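Local coordinates for D-methionine-binding lipoprotein MetQ (Escherichia coli, PDB 4YAH), which binds methionine as the substrate-binding lipoprotein of the ATP-driven MetNIQ ABC transporter, which imports D-methionine, at residues T65-V70 and A206-L211; P139-R144 and V200-Y205; I196-I201 and G217-D222. One frame throughout, in Å; residues are numbered along the deposited sequence.

Contact 1 (T65-V70 and A206-L211); sequences TFNDYV and ASQIGL. With MET (methionine), chain B.
Asn67 and Gln208 join their side-chain amides at the protein surface. In the segment 206-211, Ala206 is the last residue of the helix 203-206, which runs on as a 3-10 turn at Ser207 and Gln208. Its carbonyl oxygen accepts from both Ile209 N and Leu211 N. Ser207 folds back, and its OG bonds to Thr204 O. Gln208 does the reaching. Its CG stands beside the backbone N (chi1 -66°), and the chain beyond runs extended, which carries the amide across to Asn67. Gln208 NE2 donates to Asn67 OD1 at 2.8 Å, and the bond is nearly straight at 169°. OD1 lies in the plane of the Gln208 amide, yet the two amide planes are turned 34° apart. Gln208 NE2 has a second acceptor in Val39 O. A water completes a ring: it accepts from Asn67 ND2 at 3.1 Å and donates to Gln208 OE1 at 2.9 Å. Gly210, with positive phi, is the C-prime residue of a Schellman motif, its N bonded to Ser207 O at 3.1 Å.

Two residues past Asn67, Tyr69 turns inward. The methionine CE sits over the centre of one face of its ring, and Tyr69 OH is 3.3 Å from the ligand CA. The amide bridge joins the two lobes at the surface, while Tyr69 of the same segment lines the pocket, consistent with a periplasmic-binding-protein cleft closed over its substrate.

Contact 2 (P139-R144 and V200-Y205); sequences PTNLGR and VINTTY. With MET (methionine), chain B.
The amides of Asn141 and Asn202 stand almost perpendicular, their planes 85° apart, and the guanidinium of Arg144 lies beside them. At the edge of that guanidinium, in or near its plane, are Asn141 OD1 and the methionine carboxylate. The Tyr205 ring carries Thr204 CG2 over one face. Asn202 ND2 is the meeting point. It donates to the ligand OXT at 2.8 Å, almost straight at 167°, and weakly to Asn141 OD1 at 3.4 Å. Arg144 NH1 donates to the same OXT at 2.8 Å and makes its own weak bond to Asn141 OD1, also 3.4 Å. Two donors, one from each segment, therefore grip one carboxylate oxygen. Arg144 gets there by a fully extended chain, with CG anti to the backbone N (chi1 177°). Its NH2 forms a salt bridge with Glu221, which probably steadies the charged group.

Asn141 has stronger partners behind it: ND2 bonds to Asp138, and OD1 to His88. The amide is held by these while Asn141 ND2 rests 3.5 Å from the ligand SD. With an alanine at Asn141, Asn202 and Arg144 would probably lose a shared acceptor, and a gap would be likely to open beside the ligand sulfur. At the other end of the ligand, Thr204 OG1 lies 3.0 Å from its amino N. The helix 139-151 and the turn after the strand 196-201 thus form one wall of the methionine pocket, where the ligand carboxylate is received.

Contact 3 (I196-I201 and G217-D222); sequences IALAVI and GIFVED
A chi1 of -178° turns Leu198 CG opposite the backbone nitrogen, and both methyls reach from the strand to Phe219. Phe219 takes the rarer rotamer, with CG between the backbone N and the carbonyl carbon (chi1 50°), and this swings the ring back toward the strand. The two side chains approach from opposite directions, and the leucine methyls meet the CE1 side of the ring. Leu198 CD1 is 3.9 Å from Phe219 CE1. The other methyl, Leu198 CD2, lies in the plane of the ring at its edge, 4.0 Å from Phe219 CE1. Val200 meets the same ring further round. Its CG2 is near the ring plane, 4.4 Å from Phe219 CE2, a looser touch. The far edge of the phenyl is therefore bracketed by two residues that are next-but-one along a single strand. Ile218 adds a smaller contact beside them, with its CD1 4.0 Å from Leu198 CD1. All of this is apolar packing, and the backbones stay well apart: the CA atoms of Leu198 and Ile218 are 9.1 Å from each other, and those of Val200 and Val220 are 9.3 Å.

That spacing fits the sheet order. The strand 115-117 lies between the strand 196-201 and the short edge strand 219-220, so the side chains meet across it on one face of the sheet. Ala199 points away, to the side where Ser190 of the helix 187-190 packs. The helix 139-151 lies on the Phe219 side: Leu148 and Leu149 touch the Phe219 side chain, and Ser145 touches Val200. Leu198 also rests on Val133 of the strand 132-136, the other neighbour of its strand.

Contact 1 is a surface contact, while contacts 2 and 3 are buried. Contacts 2 and 3 share Val200 and Ile201 and use the strand 196-201; the helix 139-151, part of contact 2, also packs against the side chains of contact 3. Contact 2 is nested within the loop that contact 1 closes, and 206-211 directly follows 200-205. Tyr69 OH probably bonds to Thr204 OG1 between them. Both of these contacts touch the bound methionine. The chemistry changes with place. At the surface, contact 1 is a pair of amides and a water; in the cleft, contact 2 is polar and charged; inside one lobe, contact 3 is purely apolar. The salt bridge from Arg144 to Glu221 ties contact 2 to contact 3.

Contact 1 (T65-V70 and A206-L211)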
ATOM      1  N   THR A  65       4.818  12.851   8.022  1.00 19.57           N
ATOM      2  CA  THR A  65       4.490  11.444   8.214  1.00 20.63           C
ATOM      3  C   THR A  65       3.061  11.251   8.679  1.00 19.52           C
ATOM      4  O   THR A  65       2.506  12.071   9.420  1.00 20.20           O
ATOM      5  CB  THR A  65       5.435  10.764   9.219  1.00 23.76           C
ATOM      6  OG1 THR A  65       5.326  11.391  10.506  1.00 25.51           O
ATOM      7  CG2 THR A  65       6.867  10.820   8.739  1.00 23.62           C
ATOM      8  N   PHE A  66       2.485  10.144   8.216  1.00 18.50           N
ATOM      9  CA  PHE A  66       1.115   9.737   8.511  1.00 21.38           C
ATOM     10  C   PHE A  66       1.149   8.259   8.884  1.00 17.42           C
ATOM     11  O   PHE A  66       2.121   7.574   8.577  1.00 19.53           O
ATOM     12  CB  PHE A  66       0.197   9.945   7.296  1.00 18.73           C
ATOM     13  CG  PHE A  66       0.064  11.377   6.866  1.00 18.91           C
ATOM     14  CD1 PHE A  66      -0.981  12.151   7.336  1.00 21.44           C
ATOM     15  CD2 PHE A  66       0.985  11.948   6.004  1.00 17.24           C
ATOM     16  CE1 PHE A  66      -1.100  13.483   6.946  1.00 26.85           C
ATOM     17  CE2 PHE A  66       0.876  13.270   5.623  1.00 20.55           C
ATOM     18  CZ  PHE A  66      -0.168  14.032   6.087  1.00 21.52           C
ATOM     19  N   ASN A  67       0.102   7.776   9.540  1.00 19.99           N
ATOM     20  CA  ASN A  67      -0.065   6.340   9.756  1.00 17.40           C
ATOM     21  C   ASN A  67      -1.465   5.903   9.373  1.00 18.27           C
ATOM     22  O   ASN A  67      -2.065   5.052  10.016  1.00 19.03           O
ATOM     23  CB  ASN A  67       0.217   5.951  11.203  1.00 19.47           C
ATOM     24  CG  ASN A  67       0.355   4.455  11.370  1.00 23.61           C
ATOM     25  OD1 ASN A  67       0.921   3.789  10.510  1.00 21.65           O
ATOM     26  ND2 ASN A  67      -0.200   3.916  12.452  1.00 24.09           N
ATOM     27  N   ASP A  68      -1.988   6.487   8.307  1.00 16.84           N
ATOM     28  CA  ASP A  68      -3.265   6.076   7.769  1.00 20.01           C
ATOM     29  C   ASP A  68      -3.306   6.430   6.299  1.00 20.20           C
ATOM     30  O   ASP A  68      -2.420   7.129   5.794  1.00 17.75           O
ATOM     31  CB  ASP A  68      -4.407   6.757   8.503  1.00 17.79           C
ATOM     32  CG  ASP A  68      -4.621   8.188   8.027  1.00 29.15           C
ATOM     33  OD1 ASP A  68      -3.724   9.015   8.271  1.00 37.06           O
ATOM     34  OD2 ASP A  68      -5.662   8.473   7.397  1.00 22.74           O
ATOM     35  N   TYR A  69      -4.349   5.969   5.624  1.00 16.21           N
ATOM     36  CA  TYR A  69      -4.461   6.118   4.189  1.00 16.98           C
ATOM     37  C   TYR A  69      -5.456   7.202   3.768  1.00 22.12           C
ATOM     38  O   TYR A  69      -5.672   7.409   2.572  1.00 20.13           O
ATOM     39  CB  TYR A  69      -4.889   4.787   3.583  1.00 19.65           C
ATOM     40  CG  TYR A  69      -3.824   3.710   3.468  1.00 18.50           C
ATOM     41  CD1 TYR A  69      -2.477   4.011   3.473  1.00 16.91           C
ATOM     42  CD2 TYR A  69      -4.194   2.391   3.275  1.00 16.20           C
ATOM     43  CE1 TYR A  69      -1.529   3.030   3.294  1.00 15.01           C
ATOM     44  CE2 TYR A  69      -3.258   1.406   3.101  1.00 17.77           C
ATOM     45  CZ  TYR A  69      -1.945   1.716   3.105  1.00 16.76           C
ATOM     46  OH  TYR A  69      -1.041   0.699   2.926  1.00 20.63           O
ATOM     47  N   VAL A  70      -6.055   7.884   4.739  1.00 17.31           N
ATOM     48  CA  VAL A  70      -7.063   8.907   4.444  1.00 21.61           C
ATOM     49  C   VAL A  70      -6.482  10.318   4.555  1.00 22.18           C
ATOM     50  O   VAL A  70      -6.594  11.135   3.627  1.00 23.07           O
ATOM     51  CB  VAL A  70      -8.268   8.744   5.390  1.00 25.10           C
ATOM     52  CG1 VAL A  70      -9.316   9.851   5.167  1.00 29.71           C
ATOM     53  CG2 VAL A  70      -8.892   7.351   5.182  1.00 30.70           C
ATOM     54  N   ALA A 206       2.578  -4.188   7.648  1.00 16.19           N
ATOM     55  CA  ALA A 206       3.290  -5.421   8.015  1.00 20.53           C
ATOM     56  C   ALA A 206       4.736  -5.121   8.399  1.00 19.39           C
ATOM     57  O   ALA A 206       5.284  -5.687   9.351  1.00 20.62           O
ATOM     58  CB  ALA A 206       3.254  -6.409   6.872  1.00 19.75           C
ATOM     59  N   SER A 207       5.348  -4.190   7.678  1.00 18.24           N
ATOM     60  CA  SER A 207       6.746  -3.860   7.919  1.00 20.34           C
ATOM     61  C   SER A 207       6.943  -3.153   9.273  1.00 23.58           C
ATOM     62  O   SER A 207       8.036  -3.166   9.822  1.00 25.26           O
ATOM     63  CB  SER A 207       7.288  -2.978   6.795  1.00 21.58           C
ATOM     64  OG  SER A 207       6.747  -1.680   6.892  1.00 23.69           O
ATOM     65  N   GLN A 208       5.893  -2.536   9.802  1.00 20.79           N
ATOM     66  CA  GLN A 208       5.986  -1.865  11.097  1.00 18.61           C
ATOM     67  C   GLN A 208       6.250  -2.844  12.237  1.00 24.75           C
ATOM     68  O   GLN A 208       6.845  -2.461  13.240  1.00 24.23           O
ATOM     69  CB  GLN A 208       4.715  -1.075  11.386  1.00 18.39           C
ATOM     70  CG  GLN A 208       4.499   0.098  10.425  1.00 19.93           C
ATOM     71  CD  GLN A 208       3.238   0.870  10.732  1.00 22.43           C
ATOM     72  OE1 GLN A 208       2.437   0.460  11.567  1.00 21.53           O
ATOM     73  NE2 GLN A 208       3.043   1.983  10.039  1.00 22.71           N
ATOM     74  N   ILE A 209       5.801  -4.091  12.095  1.00 19.28           N
ATOM     75  CA  ILE A 209       6.102  -5.112  13.096  1.00 22.09           C
ATOM     76  C   ILE A 209       7.061  -6.179  12.553  1.00 22.82           C
ATOM     77  O   ILE A 209       7.108  -7.313  13.044  1.00 24.53           O
ATOM     78  CB  ILE A 209       4.815  -5.759  13.623  1.00 24.29           C
ATOM     79  CG1 ILE A 209       3.979  -6.309  12.483  1.00 22.91           C
ATOM     80  CG2 ILE A 209       4.024  -4.715  14.402  1.00 29.12           C
ATOM     81  CD1 ILE A 209       2.923  -7.315  12.940  1.00 24.89           C
ATOM     82  N   GLY A 210       7.843  -5.791  11.550  1.00 23.59           N
ATOM     83  CA  GLY A 210       8.981  -6.587  11.124  1.00 24.64           C
ATOM     84  C   GLY A 210       8.641  -7.795  10.270  1.00 24.72           C
ATOM     85  O   GLY A 210       9.434  -8.734  10.170  1.00 29.41           O
ATOM     86  N   LEU A 211       7.466  -7.766   9.649  1.00 19.78           N
ATOM     87  CA  LEU A 211       7.031  -8.832   8.755  1.00 17.82           C
ATOM     88  C   LEU A 211       7.228  -8.427   7.302  1.00 24.27           C
ATOM     89  O   LEU A 211       7.022  -7.267   6.940  1.00 20.87           O
ATOM     90  CB  LEU A 211       5.564  -9.172   8.988  1.00 20.80           C
ATOM     91  CG  LEU A 211       5.186  -9.575  10.409  1.00 21.25           C
ATOM     92  CD1 LEU A 211       3.687  -9.830  10.493  1.00 25.54           C
ATOM     93  CD2 LEU A 211       5.958 -10.791  10.821  1.00 21.03           C
TER
HETATM   94  N   MET B 301       1.536   0.635  -0.011  1.00 16.33           N
HETATM   95  CA  MET B 301       0.171   0.118  -0.118  1.00 16.55           C
HETATM   96  C   MET B 301       0.174  -1.125  -0.975  1.00 17.10           C
HETATM   97  O   MET B 301       0.749  -1.084  -2.067  1.00 17.75           O
HETATM   98  CB  MET B 301      -0.764   1.168  -0.726  1.00 18.12           C
HETATM   99  CG  MET B 301      -2.237   0.790  -0.702  1.00 15.74           C
HETATM  100  SD  MET B 301      -3.326   2.030  -1.432  1.00 15.65           S
HETATM  101  CE  MET B 301      -3.309   3.277  -0.143  1.00 16.05           C
HETATM  102  OXT MET B 301      -0.416  -2.154  -0.590  1.00 18.27           O
HETATM  103  O   HOH W   1      -0.325   0.831  12.481  1.00 24.68           O

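Contact 2 (P139-R144 and V200-Y205)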
ATOM      1  N   PRO A 139     -12.348   0.133  -0.282  1.00 18.39           N
ATOM      2  CA  PRO A 139     -12.846  -0.709  -1.390  1.00 18.46           C
ATOM      3  C   PRO A 139     -11.792  -1.389  -2.247  1.00 18.69           C
ATOM      4  O   PRO A 139     -11.993  -2.566  -2.594  1.00 19.58           O
ATOM      5  CB  PRO A 139     -13.648   0.276  -2.247  1.00 22.65           C
ATOM      6  CG  PRO A 139     -14.087   1.317  -1.300  1.00 26.56           C
ATOM      7  CD  PRO A 139     -12.963   1.468  -0.293  1.00 21.49           C
ATOM      8  N   THR A 140     -10.708  -0.708  -2.604  1.00 17.53           N
ATOM      9  CA  THR A 140      -9.782  -1.321  -3.546  1.00 17.50           C
ATOM     10  C   THR A 140      -8.856  -2.322  -2.845  1.00 16.77           C
ATOM     11  O   THR A 140      -8.494  -3.340  -3.441  1.00 17.92           O
ATOM     12  CB  THR A 140      -8.948  -0.287  -4.315  1.00 18.98           C
ATOM     13  OG1 THR A 140      -8.127   0.476  -3.434  1.00 19.95           O
ATOM     14  CG2 THR A 140      -9.860   0.637  -5.078  1.00 18.32           C
ATOM     15  N   ASN A 141      -8.482  -2.077  -1.594  1.00 16.10           N
ATOM     16  CA  ASN A 141      -7.592  -3.046  -0.945  1.00 17.06           C
ATOM     17  C   ASN A 141      -8.401  -4.203  -0.396  1.00 18.64           C
ATOM     18  O   ASN A 141      -7.897  -5.323  -0.319  1.00 16.68           O
ATOM     19  CB  ASN A 141      -6.732  -2.369   0.113  1.00 20.56           C
ATOM     20  CG  ASN A 141      -5.629  -1.532  -0.517  1.00 19.28           C
ATOM     21  OD1 ASN A 141      -4.692  -2.059  -1.120  1.00 17.79           O
ATOM     22  ND2 ASN A 141      -5.758  -0.224  -0.411  1.00 18.55           N
ATOM     23  N   LEU A 142      -9.661  -3.949  -0.063  1.00 16.52           N
ATOM     24  CA  LEU A 142     -10.588  -5.028   0.233  1.00 15.14           C
ATOM     25  C   LEU A 142     -10.726  -5.947  -0.985  1.00 17.11           C
ATOM     26  O   LEU A 142     -10.596  -7.174  -0.876  1.00 16.61           O
ATOM     27  CB  LEU A 142     -11.955  -4.481   0.631  1.00 17.07           C
ATOM     28  CG  LEU A 142     -13.070  -5.539   0.737  1.00 22.98           C
ATOM     29  CD1 LEU A 142     -12.701  -6.569   1.772  1.00 21.06           C
ATOM     30  CD2 LEU A 142     -14.386  -4.882   1.070  1.00 29.00           C
ATOM     31  N   GLY A 143     -10.995  -5.354  -2.144  1.00 19.06           N
ATOM     32  CA  GLY A 143     -11.204  -6.128  -3.355  1.00 16.88           C
ATOM     33  C   GLY A 143      -9.968  -6.932  -3.653  1.00 16.09           C
ATOM     34  O   GLY A 143     -10.023  -8.119  -3.944  1.00 14.94           O
ATOM     35  N   ARG A 144      -8.833  -6.265  -3.538  1.00 16.96           N
ATOM     36  CA  ARG A 144      -7.541  -6.884  -3.745  1.00 16.13           C
ATOM     37  C   ARG A 144      -7.311  -8.106  -2.849  1.00 15.77           C
ATOM     38  O   ARG A 144      -6.783  -9.128  -3.293  1.00 16.98           O
ATOM     39  CB  ARG A 144      -6.477  -5.834  -3.488  1.00 16.47           C
ATOM     40  CG  ARG A 144      -5.065  -6.304  -3.586  1.00 16.88           C
ATOM     41  CD  ARG A 144      -4.145  -5.192  -3.176  1.00 19.05           C
ATOM     42  NE  ARG A 144      -2.756  -5.482  -3.490  1.00 16.90           N
ATOM     43  CZ  ARG A 144      -1.741  -4.688  -3.182  1.00 15.74           C
ATOM     44  NH1 ARG A 144      -1.948  -3.555  -2.505  1.00 15.34           N
ATOM     45  NH2 ARG A 144      -0.514  -5.033  -3.531  1.00 17.13           N
ATOM     46  N   VAL A 200      -4.744 -10.373   5.822  1.00 17.34           N
ATOM     47  CA  VAL A 200      -4.105  -9.848   4.618  1.00 14.94           C
ATOM     48  C   VAL A 200      -3.725  -8.405   4.933  1.00 15.25           C
ATOM     49  O   VAL A 200      -4.591  -7.588   5.216  1.00 17.95           O
ATOM     50  CB  VAL A 200      -5.022  -9.920   3.392  1.00 19.44           C
ATOM     51  CG1 VAL A 200      -4.329  -9.349   2.179  1.00 16.94           C
ATOM     52  CG2 VAL A 200      -5.407 -11.361   3.120  1.00 19.05           C
ATOM     53  N   ILE A 201      -2.429  -8.124   4.902  1.00 14.28           N
ATOM     54  CA  ILE A 201      -1.891  -6.876   5.436  1.00 14.68           C
ATOM     55  C   ILE A 201      -1.009  -6.174   4.416  1.00 14.99           C
ATOM     56  O   ILE A 201      -0.071  -6.764   3.890  1.00 17.36           O
ATOM     57  CB  ILE A 201      -1.046  -7.108   6.707  1.00 16.62           C
ATOM     58  CG1 ILE A 201      -1.784  -8.031   7.678  1.00 15.46           C
ATOM     59  CG2 ILE A 201      -0.714  -5.789   7.368  1.00 17.11           C
ATOM     60  CD1 ILE A 201      -1.053  -8.298   9.008  1.00 16.79           C
ATOM     61  N   ASN A 202      -1.301  -4.905   4.142  1.00 17.72           N
ATOM     62  CA  ASN A 202      -0.409  -4.123   3.307  1.00 16.58           C
ATOM     63  C   ASN A 202       0.999  -4.137   3.867  1.00 17.18           C
ATOM     64  O   ASN A 202       1.205  -3.980   5.057  1.00 15.50           O
ATOM     65  CB  ASN A 202      -0.872  -2.666   3.196  1.00 16.85           C
ATOM     66  CG  ASN A 202      -2.291  -2.537   2.695  1.00 19.06           C
ATOM     67  OD1 ASN A 202      -3.243  -2.556   3.478  1.00 17.87           O
ATOM     68  ND2 ASN A 202      -2.446  -2.383   1.381  1.00 20.04           N
ATOM     69  N   THR A 203       1.977  -4.266   2.992  1.00 17.25           N
ATOM     70  CA  THR A 203       3.356  -4.300   3.431  1.00 17.56           C
ATOM     71  C   THR A 203       3.754  -3.031   4.180  1.00 17.89           C
ATOM     72  O   THR A 203       4.622  -3.100   5.043  1.00 17.56           O
ATOM     73  CB  THR A 203       4.266  -4.547   2.239  1.00 22.25           C
ATOM     74  OG1 THR A 203       3.828  -5.744   1.591  1.00 18.70           O
ATOM     75  CG2 THR A 203       5.706  -4.719   2.671  1.00 21.36           C
ATOM     76  N   THR A 204       3.084  -1.911   3.874  1.00 15.60           N
ATOM     77  CA  THR A 204       3.196  -0.650   4.638  1.00 18.68           C
ATOM     78  C   THR A 204       3.187  -0.896   6.147  1.00 17.17           C
ATOM     79  O   THR A 204       4.059  -0.451   6.886  1.00 18.62           O
ATOM     80  CB  THR A 204       2.014   0.299   4.352  1.00 16.61           C
ATOM     81  OG1 THR A 204       1.819   0.451   2.941  1.00 20.55           O
ATOM     82  CG2 THR A 204       2.249   1.660   4.984  1.00 19.26           C
ATOM     83  N   TYR A 205       2.154  -1.610   6.576  1.00 15.78           N
ATOM     84  CA  TYR A 205       1.898  -1.846   7.990  1.00 16.01           C
ATOM     85  C   TYR A 205       2.512  -3.152   8.488  1.00 17.10           C
ATOM     86  O   TYR A 205       2.964  -3.200   9.628  1.00 18.38           O
ATOM     87  CB  TYR A 205       0.385  -1.777   8.237  1.00 17.34           C
ATOM     88  CG  TYR A 205      -0.191  -0.427   7.824  1.00 16.97           C
ATOM     89  CD1 TYR A 205      -1.004  -0.304   6.706  1.00 18.70           C
ATOM     90  CD2 TYR A 205       0.095   0.719   8.562  1.00 18.60           C
ATOM     91  CE1 TYR A 205      -1.510   0.934   6.316  1.00 17.62           C
ATOM     92  CE2 TYR A 205      -0.407   1.971   8.181  1.00 20.68           C
ATOM     93  CZ  TYR A 205      -1.212   2.058   7.058  1.00 22.00           C
ATOM     94  OH  TYR A 205      -1.731   3.285   6.674  1.00 25.10           O
TER
HETATM   95  N   MET B 301       1.536   0.635  -0.011  1.00 16.33           N
HETATM   96  CA  MET B 301       0.171   0.118  -0.118  1.00 16.55           C
HETATM   97  C   MET B 301       0.174  -1.125  -0.975  1.00 17.10           C
HETATM   98  O   MET B 301       0.749  -1.084  -2.067  1.00 17.75           O
HETATM   99  CB  MET B 301      -0.764   1.168  -0.726  1.00 18.12           C
HETATM  100  CG  MET B 301      -2.237   0.790  -0.702  1.00 15.74           C
HETATM  101  SD  MET B 301      -3.326   2.030  -1.432  1.00 15.65           S
HETATM  102  CE  MET B 301      -3.309   3.277  -0.143  1.00 16.05           C
HETATM  103  OXT MET B 301      -0.416  -2.154  -0.590  1.00 18.27           O

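Contact 3 (I196-I201 and G217-D222)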
ATOM      1  N   ILE A 196      -8.649 -14.007  15.348  1.00 19.03           N
ATOM      2  CA  ILE A 196      -8.123 -13.739  14.003  1.00 17.82           C
ATOM      3  C   ILE A 196      -7.036 -14.741  13.627  1.00 18.33           C
ATOM      4  O   ILE A 196      -5.925 -14.718  14.154  1.00 16.95           O
ATOM      5  CB  ILE A 196      -7.574 -12.301  13.897  1.00 18.84           C
ATOM      6  CG1 ILE A 196      -8.680 -11.281  14.207  1.00 26.61           C
ATOM      7  CG2 ILE A 196      -6.949 -12.059  12.544  1.00 18.10           C
ATOM      8  CD1 ILE A 196      -9.779 -11.220  13.222  1.00 36.70           C
ATOM      9  N   ALA A 197      -7.377 -15.631  12.697  1.00 17.58           N
ATOM     10  CA  ALA A 197      -6.499 -16.721  12.303  1.00 18.86           C
ATOM     11  C   ALA A 197      -5.565 -16.374  11.162  1.00 18.29           C
ATOM     12  O   ALA A 197      -4.552 -17.046  10.943  1.00 19.86           O
ATOM     13  CB  ALA A 197      -7.344 -17.933  11.912  1.00 20.28           C
ATOM     14  N   LEU A 198      -5.910 -15.307  10.448  1.00 15.58           N
ATOM     15  CA  LEU A 198      -5.261 -14.959   9.203  1.00 16.02           C
ATOM     16  C   LEU A 198      -5.579 -13.499   8.919  1.00 15.65           C
ATOM     17  O   LEU A 198      -6.696 -13.058   9.169  1.00 16.44           O
ATOM     18  CB  LEU A 198      -5.768 -15.876   8.085  1.00 19.80           C
ATOM     19  CG  LEU A 198      -5.204 -15.732   6.678  1.00 23.28           C
ATOM     20  CD1 LEU A 198      -3.736 -16.104   6.638  1.00 24.98           C
ATOM     21  CD2 LEU A 198      -6.015 -16.630   5.733  1.00 21.85           C
ATOM     22  N   ALA A 199      -4.588 -12.760   8.434  1.00 16.91           N
ATOM     23  CA  ALA A 199      -4.793 -11.362   8.034  1.00 15.53           C
ATOM     24  C   ALA A 199      -4.058 -11.048   6.736  1.00 17.08           C
ATOM     25  O   ALA A 199      -2.883 -11.380   6.588  1.00 16.82           O
ATOM     26  CB  ALA A 199      -4.324 -10.411   9.126  1.00 17.77           C
ATOM     27  N   VAL A 200      -4.744 -10.373   5.822  1.00 17.34           N
ATOM     28  CA  VAL A 200      -4.105  -9.848   4.618  1.00 14.94           C
ATOM     29  C   VAL A 200      -3.725  -8.405   4.933  1.00 15.25           C
ATOM     30  O   VAL A 200      -4.591  -7.588   5.216  1.00 17.95           O
ATOM     31  CB  VAL A 200      -5.022  -9.920   3.392  1.00 19.44           C
ATOM     32  CG1 VAL A 200      -4.329  -9.349   2.179  1.00 16.94           C
ATOM     33  CG2 VAL A 200      -5.407 -11.361   3.120  1.00 19.05           C
ATOM     34  N   ILE A 201      -2.429  -8.124   4.902  1.00 14.28           N
ATOM     35  CA  ILE A 201      -1.891  -6.876   5.436  1.00 14.68           C
ATOM     36  C   ILE A 201      -1.009  -6.174   4.416  1.00 14.99           C
ATOM     37  O   ILE A 201      -0.071  -6.764   3.890  1.00 17.36           O
ATOM     38  CB  ILE A 201      -1.046  -7.108   6.707  1.00 16.62           C
ATOM     39  CG1 ILE A 201      -1.784  -8.031   7.678  1.00 15.46           C
ATOM     40  CG2 ILE A 201      -0.714  -5.789   7.368  1.00 17.11           C
ATOM     41  CD1 ILE A 201      -1.053  -8.298   9.008  1.00 16.79           C
ATOM     42  N   GLY A 217       5.110 -14.414   4.967  1.00 17.80           N
ATOM     43  CA  GLY A 217       3.867 -14.626   4.254  1.00 19.28           C
ATOM     44  C   GLY A 217       3.510 -16.090   4.103  1.00 20.65           C
ATOM     45  O   GLY A 217       4.348 -16.908   3.747  1.00 26.04           O
ATOM     46  N   ILE A 218       2.263 -16.420   4.404  1.00 16.69           N
ATOM     47  CA  ILE A 218       1.734 -17.747   4.116  1.00 17.79           C
ATOM     48  C   ILE A 218       1.383 -17.877   2.632  1.00 20.86           C
ATOM     49  O   ILE A 218       1.453 -18.956   2.052  1.00 20.58           O
ATOM     50  CB  ILE A 218       0.510 -18.022   4.951  1.00 19.07           C
ATOM     51  CG1 ILE A 218       0.878 -17.978   6.439  1.00 25.05           C
ATOM     52  CG2 ILE A 218      -0.090 -19.382   4.604  1.00 22.61           C
ATOM     53  CD1 ILE A 218      -0.301 -18.097   7.332  1.00 27.58           C
ATOM     54  N   PHE A 219       0.968 -16.767   2.035  1.00 18.39           N
ATOM     55  CA  PHE A 219       0.740 -16.700   0.600  1.00 15.67           C
ATOM     56  C   PHE A 219       0.921 -15.247   0.220  1.00 16.88           C
ATOM     57  O   PHE A 219       0.787 -14.378   1.073  1.00 16.17           O
ATOM     58  CB  PHE A 219      -0.643 -17.211   0.202  1.00 15.75           C
ATOM     59  CG  PHE A 219      -1.773 -16.620   0.994  1.00 18.59           C
ATOM     60  CD1 PHE A 219      -2.330 -17.308   2.062  1.00 19.41           C
ATOM     61  CD2 PHE A 219      -2.279 -15.370   0.675  1.00 19.99           C
ATOM     62  CE1 PHE A 219      -3.374 -16.760   2.788  1.00 19.84           C
ATOM     63  CE2 PHE A 219      -3.319 -14.825   1.396  1.00 18.60           C
ATOM     64  CZ  PHE A 219      -3.875 -15.521   2.446  1.00 19.37           C
ATOM     65  N   VAL A 220       1.247 -15.024  -1.045  1.00 17.24           N
ATOM     66  CA  VAL A 220       1.620 -13.706  -1.540  1.00 17.02           C
ATOM     67  C   VAL A 220       1.050 -13.513  -2.935  1.00 19.17           C
ATOM     68  O   VAL A 220       1.041 -14.424  -3.759  1.00 17.72           O
ATOM     69  CB  VAL A 220       3.156 -13.531  -1.585  1.00 16.74           C
ATOM     70  CG1 VAL A 220       3.519 -12.067  -1.885  1.00 19.54           C
ATOM     71  CG2 VAL A 220       3.774 -13.987  -0.292  1.00 24.90           C
ATOM     72  N   GLU A 221       0.538 -12.318  -3.156  1.00 17.61           N
ATOM     73  CA  GLU A 221       0.117 -11.831  -4.458  1.00 15.87           C
ATOM     74  C   GLU A 221       1.236 -11.907  -5.500  1.00 17.27           C
ATOM     75  O   GLU A 221       2.403 -11.739  -5.138  1.00 18.78           O
ATOM     76  CB  GLU A 221      -0.348 -10.395  -4.252  1.00 17.49           C
ATOM     77  CG  GLU A 221      -1.070  -9.714  -5.381  1.00 20.37           C
ATOM     78  CD  GLU A 221      -1.419  -8.281  -4.976  1.00 17.67           C
ATOM     79  OE1 GLU A 221      -0.473  -7.521  -4.657  1.00 19.20           O
ATOM     80  OE2 GLU A 221      -2.623  -7.939  -4.935  1.00 19.86           O
ATOM     81  N   ASP A 222       0.887 -12.143  -6.775  1.00 19.11           N
ATOM     82  CA  ASP A 222       1.870 -12.082  -7.875  1.00 20.19           C
ATOM     83  C   ASP A 222       2.493 -10.696  -7.992  1.00 20.64           C
ATOM     84  O   ASP A 222       1.820  -9.708  -7.760  1.00 20.85           O
ATOM     85  CB  ASP A 222       1.230 -12.429  -9.229  1.00 28.47           C
ATOM     86  CG  ASP A 222       0.756 -13.861  -9.319  1.00 55.67           C
ATOM     87  OD1 ASP A 222      -0.159 -14.114 -10.140  1.00 52.81           O
ATOM     88  OD2 ASP A 222       1.292 -14.728  -8.590  1.00 41.08           O
TER